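Long-range contacts in trwC protein (Escherichia coli, PDB 1QX0), which probably nicks plasmid DNA at its transfer origin and helps unwind it for conjugation, this chain being the metal-binding, DNA-bound relaxase domain of the longer protein: residues B[7-12]-B[78-83]; B[96-101]-B[158-163]; B[104-109]-B[202-207]; B[142-147]-B[165-170]. All blocks are in the same frame, centred on the assembly; numbering follows the deposited sequence.

Contact 1 (B[7-12]-B[78-83]); sequences LTRQDI and SKERIG. With nucleotides of chain A.
Leu7 faces both Ile82 and Gly83 in a classic beta bulge, where strands 2-8 and 81-89 pair antiparallel. Leu7 N donates to Gly83 O at 2.9 Å, and Leu7 O accepts from Ile82 N at 2.7 Å. Glycine suits position 83, since its backbone angles would jam a CB against the preceding carbonyl. Thr8 N turns to its own segment and donates to Asp11 OD2 at 2.9 Å. With CG1 between backbone N and carbonyl carbon (chi1 69°), Ile82 sends CD1 to Ile12, 3.5 Å from Ile12 CA. The Glu80 carboxylate serves two arginines: OE2 takes Arg9 NH1 at 2.7 Å as a salt bridge, in the guanidinium plane, while Arg71 holds OE1. Arg81, on the Thr8 face, extends instead to the DNA, where its NE donates to OP2 of DC16 of chain A at 2.6 Å. A methionine in its place would probably leave that phosphate short of a charged partner and the guanine of DG17 of chain A without two donors. Arg81 NH1 meets O6 of that guanine, and Arg81 NH2 meets N7 of the same base at 2.8 Å, almost straight at 175°.

Contact 2 (B[96-101]-B[158-163]); sequences LQALVA and PQLHTH. With ZN (zinc ion), chain D; nucleotides of chain A.
Leu99, near the end of helix 92-99, packs over the start of strand 158-171. Its CB lies 4.2 Å from Pro158 CB. CG then stands anti to the carbonyl carbon (chi1 -61°), and the chain runs on along the strand, so that CD1 ends over the backbone, 3.9 Å from Gln159 N, with Leu160 N and CB slightly farther off. Leu160 N, which is bonded to Ser95 OG, asks nothing of this aliphatic tip. The proline ring is also met by Leu96 and Val100: Pro158 CG is 3.7 Å from Val100 CG2 and 3.9 Å from Leu96 CD1. Farther along, Ala98 CB meets Leu160 CD2, a small methyl against a branched tip, and Trp281 of helix 274-287 covers Leu99, Val100 and Pro158.

On the strand's other side, Gln159 turns from the helix and donates from NE2 to O2 of DT23 of chain A at 2.9 Å, while its OE1 is held by Lys92. His161 and His163 form the metal-binding pair of the three-histidine site characteristic of HUH relaxases. Their NE2 atoms lie 2.2 Å (His161) and 2.3 Å (His163) from the zinc ion, with His150 and a water completing the ligands found. His161 ND1 donates to Gln159 O and His163 ND1 is bonded to Asp85, which helps to fix both ring rotations. The chemistry is thus of two kinds: apolar packing without directional bonds seats Pro158 and Leu160 against the 96-101 segment, while farther along His161 and His163, turned by second-shell bonds, present NE2 to the metal.

Contact 3 (B[104-109]-B[202-207]); sequences AEIIKA and HELQKL
Leu207 lays its two methyls against the aliphatic root of Glu105, with CD1 3.5 Å and CD2 3.7 Å from Glu105 CB. The two side chains meet at about a right angle, and the glutamate bends at chi2 (-23°), which carries its carboxylate away from the leucine and leaves only methylene groups in the apolar contact. A glutamate can serve here because its charged end remains at the exposed border, where Lys108 is a distant ionic partner. One step inward, Ile106 CG1 is wedged between two leucines, 4.0 Å from Leu204 CD2 and equally far from Leu207 CD1. Its beta branching broadens the surface, since CG2 also faces Leu204 CD2.

These residues join helices 104-122 and 189-207 of the relaxase fold as a nearly antiparallel pair, their short segments inclined at 153° with axes 9.5 Å apart. Ile106 and Leu204 also touch Val94, so helix 92-99 closes the apolar groove from a third direction. Ile107, on a different side of helix 104-122, packs on Leu160 of the central sheet.

The backbones come nearest where Ala109 meets Glu203, their CA atoms 5.3 Å apart. Alanine suits this close approach, its CB 3.6 Å from Glu203 CB. Glu203 is buried, yet its acid is provided for: OE2 forms a salt bridge with Arg116, and a weaker, long ion pair links OE1 with Arg112. A charge so compensated probably stays ionised despite its burial. From CB the glutamate bends at chi2 (-48°), and its CG passes 3.8 Å from Ala109 O.

Contact 4 (B[142-147]-B[165-170]); sequences NLVIGK and VILNMT
Ile145 and Ile166 lie side by side and point the same way, their CG1 atoms 4.0 Å apart, as a non-hydrogen-bonded pair of the antiparallel hairpin 145-152 and 158-171. Leu143 comes obliquely onto the same isoleucine, its CD2 3.7 Å from Ile166 CG2 and its CD1 against Ile166 CD1. Trimming Ile166 to an alanine is likely to open a gap beside the Leu143 methyls and leave Ile145 CG1 without its neighbour. Val144 turns to Leu167 and Met169, modelled as selenomethionine: its CG1 faces Leu167 CD1, while its CG2 rests 3.8 Å from Met169 CG and close to the selenium. Beta-branched residues suit these strands, offering two branches to different neighbours.

The backbone holds this register. Gly146 and Val165 exchange two bonds, Gly146 N to Val165 O at 2.9 Å and Val165 N to Gly146 O at 2.8 Å, and Leu167 N points nearly straight down the Val144 carbonyl. Beyond it the chain turns at Asn168, the centre of an inverse gamma turn. Thr170 OG1, anti to its backbone N (chi1 -172°), donates in the carbonyl plane to Asn142 O at 2.7 Å and is also bonded to Thr140.

Around the hairpin, helix 52-59 packs on Val165 and Leu167, helix 104-122 reaches Ile145 through Leu118, and strand 81-89 flanks Ile166 through Leu84 and Leu86.

Contacts 1, 2 and 4 all reach one antiparallel sheet, while contact 3 lies on a helical layer outside it. Contacts 1 and 4 touch: Arg81 O is 2.8 Å from Asn168 ND2, a probable hydrogen bond, and Leu7 packs on Val165. Contacts 2 and 4 share strand 158-171, their centres 24 Å apart. Contacts 2 and 3, centres 12 Å apart, meet where Gln97 and Ala98 press on Ile106. The zinc ion is bound by two histidines of contact 2, together with His150; it lies about 9 Å from the Val165 side chain and about 12 Å from that of Leu7. DNA is bound by residues of contacts 1, 2 and 4, whereas contact 3 stays about 10 Å from its nearest atom.

Contact 1 (B[7-12]-B[78-83])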
# COMPACT_ATOMS: atom_id res chain seq x y z
N LEU B 7 0.73 9.28 8.17
CA LEU B 7 -0.34 10.18 7.72
C LEU B 7 -0.71 11.22 8.80
O LEU B 7 -0.89 10.87 9.97
CB LEU B 7 -1.58 9.40 7.32
CG LEU B 7 -1.88 8.80 5.93
CD1 LEU B 7 -0.81 8.99 4.83
CD2 LEU B 7 -2.30 7.34 6.07
N THR B 8 -0.80 12.49 8.39
CA THR B 8 -1.21 13.57 9.30
C THR B 8 -2.48 14.23 8.82
O THR B 8 -3.04 13.84 7.79
CB THR B 8 -0.06 14.61 9.55
OG1 THR B 8 0.30 15.26 8.32
CG2 THR B 8 1.24 13.93 10.03
N ARG B 9 -2.94 15.23 9.57
CA ARG B 9 -4.16 15.98 9.27
C ARG B 9 -4.26 16.49 7.83
O ARG B 9 -5.32 16.42 7.23
CB ARG B 9 -4.33 17.14 10.24
CG ARG B 9 -5.73 17.69 10.27
CD ARG B 9 -6.52 17.29 11.50
NE ARG B 9 -7.85 16.85 11.12
CZ ARG B 9 -8.65 16.11 11.87
NH1 ARG B 9 -8.29 15.71 13.08
NH2 ARG B 9 -9.84 15.77 11.40
N GLN B 10 -3.16 17.02 7.31
CA GLN B 10 -3.12 17.47 5.91
C GLN B 10 -3.34 16.34 4.89
O GLN B 10 -3.73 16.61 3.77
CB GLN B 10 -1.82 18.20 5.61
CG GLN B 10 -0.55 17.36 5.68
CD GLN B 10 0.74 18.19 5.52
OE1 GLN B 10 0.78 19.14 4.71
NE2 GLN B 10 1.78 17.83 6.27
N ASP B 11 -3.10 15.09 5.28
CA ASP B 11 -3.30 13.95 4.36
C ASP B 11 -4.72 13.35 4.46
O ASP B 11 -5.04 12.41 3.76
CB ASP B 11 -2.25 12.84 4.60
CG ASP B 11 -0.81 13.36 4.72
OD1 ASP B 11 -0.38 14.19 3.89
OD2 ASP B 11 -0.01 12.97 5.61
N ILE B 12 -5.56 13.87 5.34
CA ILE B 12 -6.88 13.27 5.53
C ILE B 12 -7.71 13.24 4.23
O ILE B 12 -8.58 12.39 4.06
CB ILE B 12 -7.66 13.92 6.72
CG1 ILE B 12 -8.76 12.98 7.23
CG2 ILE B 12 -8.24 15.26 6.31
CD1 ILE B 12 -9.19 13.23 8.68
N SER B 78 2.91 20.49 17.08
CA SER B 78 3.24 19.30 16.29
C SER B 78 2.01 18.76 15.55
O SER B 78 0.88 19.14 15.85
CB SER B 78 3.91 18.23 17.17
OG SER B 78 3.03 17.75 18.18
N LYS B 79 2.25 17.90 14.57
CA LYS B 79 1.19 17.41 13.70
C LYS B 79 0.48 16.25 14.35
O LYS B 79 1.13 15.32 14.85
CB LYS B 79 1.77 16.95 12.36
CG LYS B 79 2.29 18.09 11.53
CD LYS B 79 3.02 17.59 10.32
CE LYS B 79 3.78 18.72 9.66
NZ LYS B 79 2.94 19.32 8.61
N GLU B 80 -0.85 16.31 14.33
CA GLU B 80 -1.72 15.19 14.67
C GLU B 80 -1.52 14.05 13.66
O GLU B 80 -1.43 14.27 12.46
CB GLU B 80 -3.19 15.63 14.67
CG GLU B 80 -4.20 14.53 15.00
CD GLU B 80 -5.65 14.90 14.67
OE1 GLU B 80 -6.50 13.98 14.60
OE2 GLU B 80 -5.96 16.11 14.48
N ARG B 81 -1.47 12.82 14.16
CA ARG B 81 -1.24 11.70 13.28
C ARG B 81 -2.51 10.90 13.06
O ARG B 81 -3.12 10.45 14.02
CB ARG B 81 -0.07 10.84 13.82
CG ARG B 81 1.30 11.34 13.38
CD ARG B 81 2.47 10.66 14.11
NE ARG B 81 3.77 11.24 13.82
CZ ARG B 81 4.92 10.61 14.08
NH1 ARG B 81 4.87 9.39 14.62
NH2 ARG B 81 6.11 11.17 13.79
N ILE B 82 -2.90 10.71 11.81
CA ILE B 82 -4.19 10.07 11.51
C ILE B 82 -4.07 8.58 11.12
O ILE B 82 -5.08 7.87 11.04
CB ILE B 82 -4.99 10.86 10.45
CG1 ILE B 82 -4.34 10.78 9.08
CG2 ILE B 82 -5.19 12.32 10.90
CD1 ILE B 82 -5.24 11.27 7.91
N GLY B 83 -2.86 8.11 10.90
CA GLY B 83 -2.65 6.71 10.58
C GLY B 83 -1.33 6.42 9.91
O GLY B 83 -0.43 7.24 9.91
P DG A 15 0.75 10.57 18.18
OP1 DG A 15 -0.28 10.34 17.14
OP2 DG A 15 1.59 9.42 18.58
O5' DG A 15 1.75 11.74 17.76
C5' DG A 15 1.32 13.08 17.53
C4' DG A 15 2.52 14.01 17.32
O4' DG A 15 3.36 14.06 18.51
C3' DG A 15 3.47 13.64 16.19
O3' DG A 15 4.11 14.83 15.72
C2' DG A 15 4.51 12.77 16.87
C1' DG A 15 4.63 13.49 18.21
N9 DG A 15 4.90 12.64 19.34
C8 DG A 15 4.43 11.37 19.57
N7 DG A 15 4.84 10.87 20.69
C5 DG A 15 5.63 11.86 21.23
C6 DG A 15 6.35 11.89 22.43
O6 DG A 15 6.42 11.02 23.29
N1 DG A 15 7.03 13.09 22.61
C2 DG A 15 7.02 14.13 21.71
N2 DG A 15 7.73 15.21 22.07
N3 DG A 15 6.35 14.12 20.56
C4 DG A 15 5.68 12.96 20.40
P DC A 16 4.84 14.88 14.29
OP1 DC A 16 4.72 16.26 13.81
OP2 DC A 16 4.32 13.75 13.49
O5' DC A 16 6.38 14.61 14.64
C5' DC A 16 7.02 15.63 15.43
C4' DC A 16 8.25 15.16 16.18
O4' DC A 16 7.91 14.27 17.28
C3' DC A 16 9.21 14.38 15.29
O3' DC A 16 10.32 15.20 15.00
C2' DC A 16 9.59 13.15 16.12
C1' DC A 16 9.02 13.44 17.51
N1 DC A 16 8.60 12.22 18.26
C2 DC A 16 8.98 12.09 19.61
O2 DC A 16 9.63 13.01 20.15
N3 DC A 16 8.61 10.98 20.30
C4 DC A 16 7.91 10.02 19.71
N4 DC A 16 7.60 8.96 20.48
C5 DC A 16 7.50 10.11 18.34
C6 DC A 16 7.87 11.22 17.67
P DG A 17 11.07 15.03 13.61
OP1 DG A 17 12.04 16.14 13.49
OP2 DG A 17 10.02 14.85 12.57
O5' DG A 17 11.87 13.65 13.70
C5' DG A 17 13.09 13.51 14.46
C4' DG A 17 13.56 12.06 14.43
O4' DG A 17 12.63 11.14 15.08
C3' DG A 17 13.73 11.48 13.02
O3' DG A 17 14.87 10.63 13.03
C2' DG A 17 12.42 10.71 12.80
C1' DG A 17 12.18 10.13 14.18
N9 DG A 17 10.76 9.80 14.41
C8 DG A 17 9.66 10.46 13.91
N7 DG A 17 8.52 9.93 14.31
C5 DG A 17 8.88 8.86 15.13
C6 DG A 17 8.09 7.91 15.84
O6 DG A 17 6.83 7.80 15.88
N1 DG A 17 8.88 6.98 16.55
C2 DG A 17 10.26 6.99 16.55
N2 DG A 17 10.89 6.04 17.26
N3 DG A 17 11.00 7.87 15.87
C4 DG A 17 10.25 8.77 15.18

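Contact 2 (B[96-101]-B[158-163])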
# COMPACT_ATOMS: atom_id res chain seq x y z
N LEU B 96 0.74 -6.96 -14.97
CA LEU B 96 0.50 -7.27 -16.38
C LEU B 96 -0.35 -8.53 -16.53
O LEU B 96 -1.41 -8.51 -17.16
CB LEU B 96 1.85 -7.40 -17.10
CG LEU B 96 2.39 -6.17 -17.86
CD1 LEU B 96 2.04 -4.76 -17.23
CD2 LEU B 96 3.87 -6.29 -18.26
N GLN B 97 0.10 -9.62 -15.90
CA GLN B 97 -0.61 -10.89 -15.95
C GLN B 97 -2.00 -10.84 -15.32
O GLN B 97 -2.93 -11.50 -15.83
CB GLN B 97 0.23 -12.01 -15.33
CG GLN B 97 -0.24 -13.45 -15.66
CD GLN B 97 0.21 -13.93 -17.02
OE1 GLN B 97 1.25 -13.49 -17.54
NE2 GLN B 97 -0.56 -14.83 -17.59
N ALA B 98 -2.16 -10.05 -14.26
CA ALA B 98 -3.44 -9.92 -13.58
C ALA B 98 -4.44 -9.06 -14.36
O ALA B 98 -5.62 -9.41 -14.43
CB ALA B 98 -3.26 -9.31 -12.18
N LEU B 99 -3.95 -7.95 -14.92
CA LEU B 99 -4.80 -6.85 -15.38
C LEU B 99 -4.92 -6.70 -16.91
O LEU B 99 -5.88 -6.11 -17.40
CB LEU B 99 -4.33 -5.52 -14.76
CG LEU B 99 -4.39 -5.45 -13.23
CD1 LEU B 99 -3.75 -4.16 -12.71
CD2 LEU B 99 -5.83 -5.55 -12.76
N VAL B 100 -3.93 -7.20 -17.64
CA VAL B 100 -3.97 -7.15 -19.09
C VAL B 100 -4.49 -8.50 -19.61
O VAL B 100 -5.50 -8.56 -20.33
CB VAL B 100 -2.58 -6.83 -19.70
CG1 VAL B 100 -2.68 -6.65 -21.22
CG2 VAL B 100 -2.00 -5.59 -19.07
N ALA B 101 -3.78 -9.56 -19.24
CA ALA B 101 -4.09 -10.93 -19.64
C ALA B 101 -5.35 -11.41 -18.93
O ALA B 101 -6.02 -12.32 -19.41
CB ALA B 101 -2.92 -11.85 -19.33
N PRO B 158 -0.79 -0.58 -16.01
CA PRO B 158 -1.29 -1.59 -15.07
C PRO B 158 -0.32 -1.56 -13.86
O PRO B 158 0.89 -1.53 -14.07
CB PRO B 158 -1.19 -2.89 -15.86
CG PRO B 158 -1.08 -2.47 -17.26
CD PRO B 158 -0.39 -1.16 -17.31
N GLN B 159 -0.84 -1.49 -12.64
CA GLN B 159 -0.03 -1.28 -11.44
C GLN B 159 -0.82 -1.78 -10.23
O GLN B 159 -1.53 -1.01 -9.58
CB GLN B 159 0.31 0.23 -11.28
CG GLN B 159 1.21 0.58 -10.08
CD GLN B 159 2.55 -0.20 -10.02
OE1 GLN B 159 2.97 -0.88 -10.98
NE2 GLN B 159 3.21 -0.09 -8.89
N LEU B 160 -0.76 -3.09 -9.98
CA LEU B 160 -1.54 -3.68 -8.91
C LEU B 160 -0.89 -3.27 -7.61
O LEU B 160 0.25 -3.66 -7.31
CB LEU B 160 -1.60 -5.23 -9.03
CG LEU B 160 -2.40 -6.10 -8.03
CD1 LEU B 160 -3.87 -5.72 -7.96
CD2 LEU B 160 -2.32 -7.54 -8.47
N HIS B 161 -1.61 -2.47 -6.84
CA HIS B 161 -1.14 -2.08 -5.51
C HIS B 161 -2.27 -1.93 -4.53
O HIS B 161 -3.40 -1.65 -4.93
CB HIS B 161 -0.33 -0.77 -5.58
CG HIS B 161 -1.11 0.41 -6.05
ND1 HIS B 161 -1.33 0.69 -7.39
CD2 HIS B 161 -1.68 1.43 -5.35
CE1 HIS B 161 -2.01 1.82 -7.49
NE2 HIS B 161 -2.23 2.29 -6.27
N THR B 162 -1.96 -2.09 -3.23
CA THR B 162 -2.95 -1.91 -2.17
C THR B 162 -2.45 -0.93 -1.11
O THR B 162 -1.35 -1.06 -0.60
CB THR B 162 -3.25 -3.27 -1.46
OG1 THR B 162 -3.89 -4.20 -2.37
CG2 THR B 162 -4.25 -3.08 -0.34
N HIS B 163 -3.30 0.03 -0.74
CA HIS B 163 -3.00 0.96 0.33
C HIS B 163 -3.61 0.38 1.57
O HIS B 163 -4.84 0.31 1.69
CB HIS B 163 -3.61 2.32 0.08
CG HIS B 163 -3.12 3.00 -1.15
ND1 HIS B 163 -1.99 3.78 -1.16
CD2 HIS B 163 -3.64 3.06 -2.40
CE1 HIS B 163 -1.82 4.28 -2.38
NE2 HIS B 163 -2.81 3.86 -3.14
ZN ZN D . -3.47 3.78 -5.32
P DT A 23 11.37 -2.38 -11.51
OP1 DT A 23 11.05 -3.72 -12.04
OP2 DT A 23 12.51 -1.58 -12.07
O5' DT A 23 10.04 -1.53 -11.55
C5' DT A 23 9.34 -1.31 -12.81
C4' DT A 23 7.86 -1.05 -12.57
O4' DT A 23 7.37 -2.11 -11.72
C3' DT A 23 7.49 0.22 -11.81
O3' DT A 23 6.18 0.63 -12.16
C2' DT A 23 7.42 -0.17 -10.34
C1' DT A 23 6.91 -1.59 -10.48
N1 DT A 23 7.28 -2.49 -9.32
C2 DT A 23 6.47 -2.41 -8.21
O2 DT A 23 5.51 -1.67 -8.11
N3 DT A 23 6.82 -3.22 -7.17
C4 DT A 23 7.87 -4.11 -7.14
O4 DT A 23 8.08 -4.80 -6.16
C5 DT A 23 8.68 -4.17 -8.33
C7 DT A 23 9.87 -5.09 -8.35
C6 DT A 23 8.36 -3.35 -9.36
O HOH W 1 -1.67 5.40 -5.95

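Contact 3 (B[104-109]-B[202-207])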
# COMPACT_ATOMS: atom_id res chain seq x y z
N ALA B 104 -7.62 -13.45 -12.64
CA ALA B 104 -8.21 -13.04 -11.36
C ALA B 104 -7.54 -13.72 -10.18
O ALA B 104 -7.58 -13.19 -9.08
CB ALA B 104 -9.71 -13.35 -11.35
N GLU B 105 -6.95 -14.89 -10.39
CA GLU B 105 -6.28 -15.62 -9.31
C GLU B 105 -5.06 -14.87 -8.82
O GLU B 105 -4.68 -14.99 -7.67
CB GLU B 105 -5.84 -17.03 -9.74
CG GLU B 105 -6.92 -18.02 -10.18
CD GLU B 105 -8.30 -17.70 -9.65
OE1 GLU B 105 -8.52 -17.87 -8.41
OE2 GLU B 105 -9.15 -17.29 -10.48
N ILE B 106 -4.47 -14.07 -9.70
CA ILE B 106 -3.34 -13.24 -9.32
C ILE B 106 -3.77 -12.12 -8.38
O ILE B 106 -3.07 -11.82 -7.42
CB ILE B 106 -2.59 -12.75 -10.56
CG1 ILE B 106 -1.97 -13.96 -11.27
CG2 ILE B 106 -1.53 -11.70 -10.15
CD1 ILE B 106 -1.04 -13.62 -12.41
N ILE B 107 -4.95 -11.54 -8.62
CA ILE B 107 -5.52 -10.56 -7.69
C ILE B 107 -5.62 -11.17 -6.29
O ILE B 107 -5.21 -10.56 -5.30
CB ILE B 107 -6.93 -10.08 -8.15
CG1 ILE B 107 -6.88 -9.48 -9.55
CG2 ILE B 107 -7.48 -9.00 -7.18
CD1 ILE B 107 -5.91 -8.32 -9.69
N LYS B 108 -6.15 -12.37 -6.21
CA LYS B 108 -6.31 -13.05 -4.94
C LYS B 108 -4.92 -13.37 -4.33
O LYS B 108 -4.69 -13.17 -3.14
CB LYS B 108 -7.20 -14.30 -5.10
CG LYS B 108 -7.74 -14.87 -3.74
CD LYS B 108 -8.61 -16.12 -3.93
CE LYS B 108 -9.81 -15.86 -4.86
NZ LYS B 108 -10.54 -17.13 -5.14
N ALA B 109 -4.00 -13.80 -5.18
CA ALA B 109 -2.63 -14.02 -4.76
C ALA B 109 -2.10 -12.78 -4.05
O ALA B 109 -1.50 -12.89 -2.98
CB ALA B 109 -1.77 -14.38 -5.94
N HIS B 202 4.85 -17.45 -3.32
CA HIS B 202 4.36 -18.78 -2.94
C HIS B 202 3.01 -18.98 -3.61
O HIS B 202 2.75 -20.03 -4.23
CB HIS B 202 4.26 -18.91 -1.41
CG HIS B 202 3.66 -20.20 -0.94
ND1 HIS B 202 4.37 -21.38 -0.87
CD2 HIS B 202 2.41 -20.49 -0.50
CE1 HIS B 202 3.59 -22.35 -0.43
NE2 HIS B 202 2.39 -21.84 -0.20
N GLU B 203 2.19 -17.94 -3.55
CA GLU B 203 0.88 -17.95 -4.17
C GLU B 203 0.93 -18.12 -5.68
O GLU B 203 0.09 -18.81 -6.25
CB GLU B 203 0.12 -16.66 -3.87
CG GLU B 203 -0.41 -16.54 -2.46
CD GLU B 203 -1.15 -17.78 -2.02
OE1 GLU B 203 -2.15 -18.12 -2.67
OE2 GLU B 203 -0.72 -18.41 -1.04
N LEU B 204 1.89 -17.45 -6.32
CA LEU B 204 1.98 -17.46 -7.77
C LEU B 204 2.49 -18.83 -8.21
O LEU B 204 1.95 -19.45 -9.14
CB LEU B 204 2.91 -16.34 -8.26
CG LEU B 204 2.41 -14.90 -8.04
CD1 LEU B 204 3.55 -13.90 -8.20
CD2 LEU B 204 1.27 -14.60 -9.02
N GLN B 205 3.50 -19.32 -7.50
CA GLN B 205 3.98 -20.69 -7.68
C GLN B 205 2.87 -21.74 -7.63
O GLN B 205 2.86 -22.62 -8.46
CB GLN B 205 5.12 -21.01 -6.72
CG GLN B 205 6.41 -20.46 -7.27
CD GLN B 205 7.56 -20.42 -6.27
OE1 GLN B 205 8.74 -20.32 -6.68
NE2 GLN B 205 7.23 -20.46 -4.99
N LYS B 206 1.89 -21.59 -6.74
CA LYS B 206 0.76 -22.55 -6.70
C LYS B 206 -0.19 -22.40 -7.88
O LYS B 206 -0.99 -23.28 -8.16
CB LYS B 206 -0.07 -22.40 -5.43
CG LYS B 206 0.69 -22.54 -4.13
CD LYS B 206 -0.27 -22.84 -2.98
CE LYS B 206 -1.33 -21.77 -2.86
NZ LYS B 206 -2.58 -22.25 -3.53
N LEU B 207 -0.11 -21.29 -8.57
CA LEU B 207 -0.91 -21.11 -9.76
C LEU B 207 -0.19 -21.68 -10.97
O LEU B 207 -0.75 -21.73 -12.07
CB LEU B 207 -1.22 -19.63 -9.99
CG LEU B 207 -2.18 -18.94 -9.02
CD1 LEU B 207 -2.42 -17.51 -9.50
CD2 LEU B 207 -3.51 -19.73 -8.92

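Contact 4 (B[142-147]-B[165-170])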
# COMPACT_ATOMS: atom_id res chain seq x y z
N ASN B 142 -2.93 -5.60 18.13
CA ASN B 142 -4.17 -5.28 17.37
C ASN B 142 -4.15 -3.98 16.60
O ASN B 142 -3.77 -2.95 17.14
CB ASN B 142 -5.44 -5.37 18.25
CG ASN B 142 -5.46 -4.36 19.38
OD1 ASN B 142 -6.11 -3.31 19.28
ND2 ASN B 142 -4.81 -4.70 20.49
N LEU B 143 -4.56 -4.03 15.34
CA LEU B 143 -4.60 -2.84 14.48
C LEU B 143 -5.97 -2.66 13.87
O LEU B 143 -6.72 -3.61 13.76
CB LEU B 143 -3.54 -2.92 13.36
CG LEU B 143 -2.05 -2.82 13.71
CD1 LEU B 143 -1.18 -3.02 12.40
CD2 LEU B 143 -1.71 -1.49 14.40
N VAL B 144 -6.33 -1.43 13.50
CA VAL B 144 -7.52 -1.22 12.68
C VAL B 144 -7.02 -0.80 11.29
O VAL B 144 -6.33 0.21 11.15
CB VAL B 144 -8.50 -0.16 13.31
CG1 VAL B 144 -9.81 -0.01 12.50
CG2 VAL B 144 -8.84 -0.55 14.78
N ILE B 145 -7.35 -1.60 10.26
CA ILE B 145 -6.83 -1.36 8.90
C ILE B 145 -7.90 -1.30 7.85
O ILE B 145 -8.69 -2.22 7.71
CB ILE B 145 -5.78 -2.43 8.45
CG1 ILE B 145 -4.80 -2.76 9.58
CG2 ILE B 145 -5.02 -1.94 7.24
CD1 ILE B 145 -4.05 -4.09 9.38
N GLY B 146 -7.93 -0.20 7.11
CA GLY B 146 -8.74 -0.11 5.89
C GLY B 146 -7.82 -0.32 4.70
O GLY B 146 -6.89 0.44 4.50
N LYS B 147 -8.09 -1.36 3.93
CA LYS B 147 -7.28 -1.73 2.78
C LYS B 147 -7.99 -1.32 1.50
O LYS B 147 -9.18 -1.63 1.31
CB LYS B 147 -7.07 -3.24 2.78
CG LYS B 147 -6.42 -3.84 4.03
CD LYS B 147 -6.13 -5.33 3.78
CE LYS B 147 -7.37 -6.20 3.97
NZ LYS B 147 -7.11 -7.69 3.75
N VAL B 165 -4.25 1.26 4.95
CA VAL B 165 -4.27 2.40 5.84
C VAL B 165 -4.50 1.91 7.29
O VAL B 165 -5.61 1.51 7.64
CB VAL B 165 -5.36 3.43 5.39
CG1 VAL B 165 -5.43 4.60 6.36
CG2 VAL B 165 -5.07 3.94 3.98
N ILE B 166 -3.44 1.93 8.10
CA ILE B 166 -3.50 1.59 9.51
C ILE B 166 -3.95 2.79 10.32
O ILE B 166 -3.29 3.83 10.34
CB ILE B 166 -2.14 1.10 10.04
CG1 ILE B 166 -1.71 -0.22 9.35
CG2 ILE B 166 -2.23 0.85 11.52
CD1 ILE B 166 -0.21 -0.51 9.53
N LEU B 167 -5.10 2.69 10.98
CA LEU B 167 -5.53 3.84 11.76
C LEU B 167 -4.64 4.04 13.00
O LEU B 167 -4.02 3.10 13.50
CB LEU B 167 -7.04 3.79 12.03
CG LEU B 167 -7.63 4.00 10.62
CD1 LEU B 167 -8.31 2.76 10.01
CD2 LEU B 167 -8.50 5.23 10.50
N ASN B 168 -4.51 5.29 13.42
CA ASN B 168 -3.64 5.61 14.52
C ASN B 168 -4.37 5.29 15.85
O ASN B 168 -4.74 6.17 16.63
CB ASN B 168 -3.15 7.06 14.43
CG ASN B 168 -2.17 7.40 15.53
OD1 ASN B 168 -1.45 6.53 16.00
ND2 ASN B 168 -2.18 8.66 15.98
N MSE B 169 -4.59 3.99 16.08
CA MSE B 169 -5.38 3.54 17.23
C MSE B 169 -5.10 2.10 17.50
O MSE B 169 -4.96 1.28 16.56
CB MSE B 169 -6.87 3.73 17.00
CG MSE B 169 -7.46 2.83 15.93
SE MSE B 169 -9.27 3.27 15.44
CE MSE B 169 -8.99 5.13 15.41
N THR B 170 -5.03 1.78 18.78
CA THR B 170 -4.89 0.40 19.18
C THR B 170 -5.48 0.19 20.57
O THR B 170 -5.50 1.11 21.39
CB THR B 170 -3.40 -0.02 19.05
OG1 THR B 170 -3.25 -1.43 19.26
CG2 THR B 170 -2.52 0.67 20.09
O HOH W 2 -4.82 0.50 14.04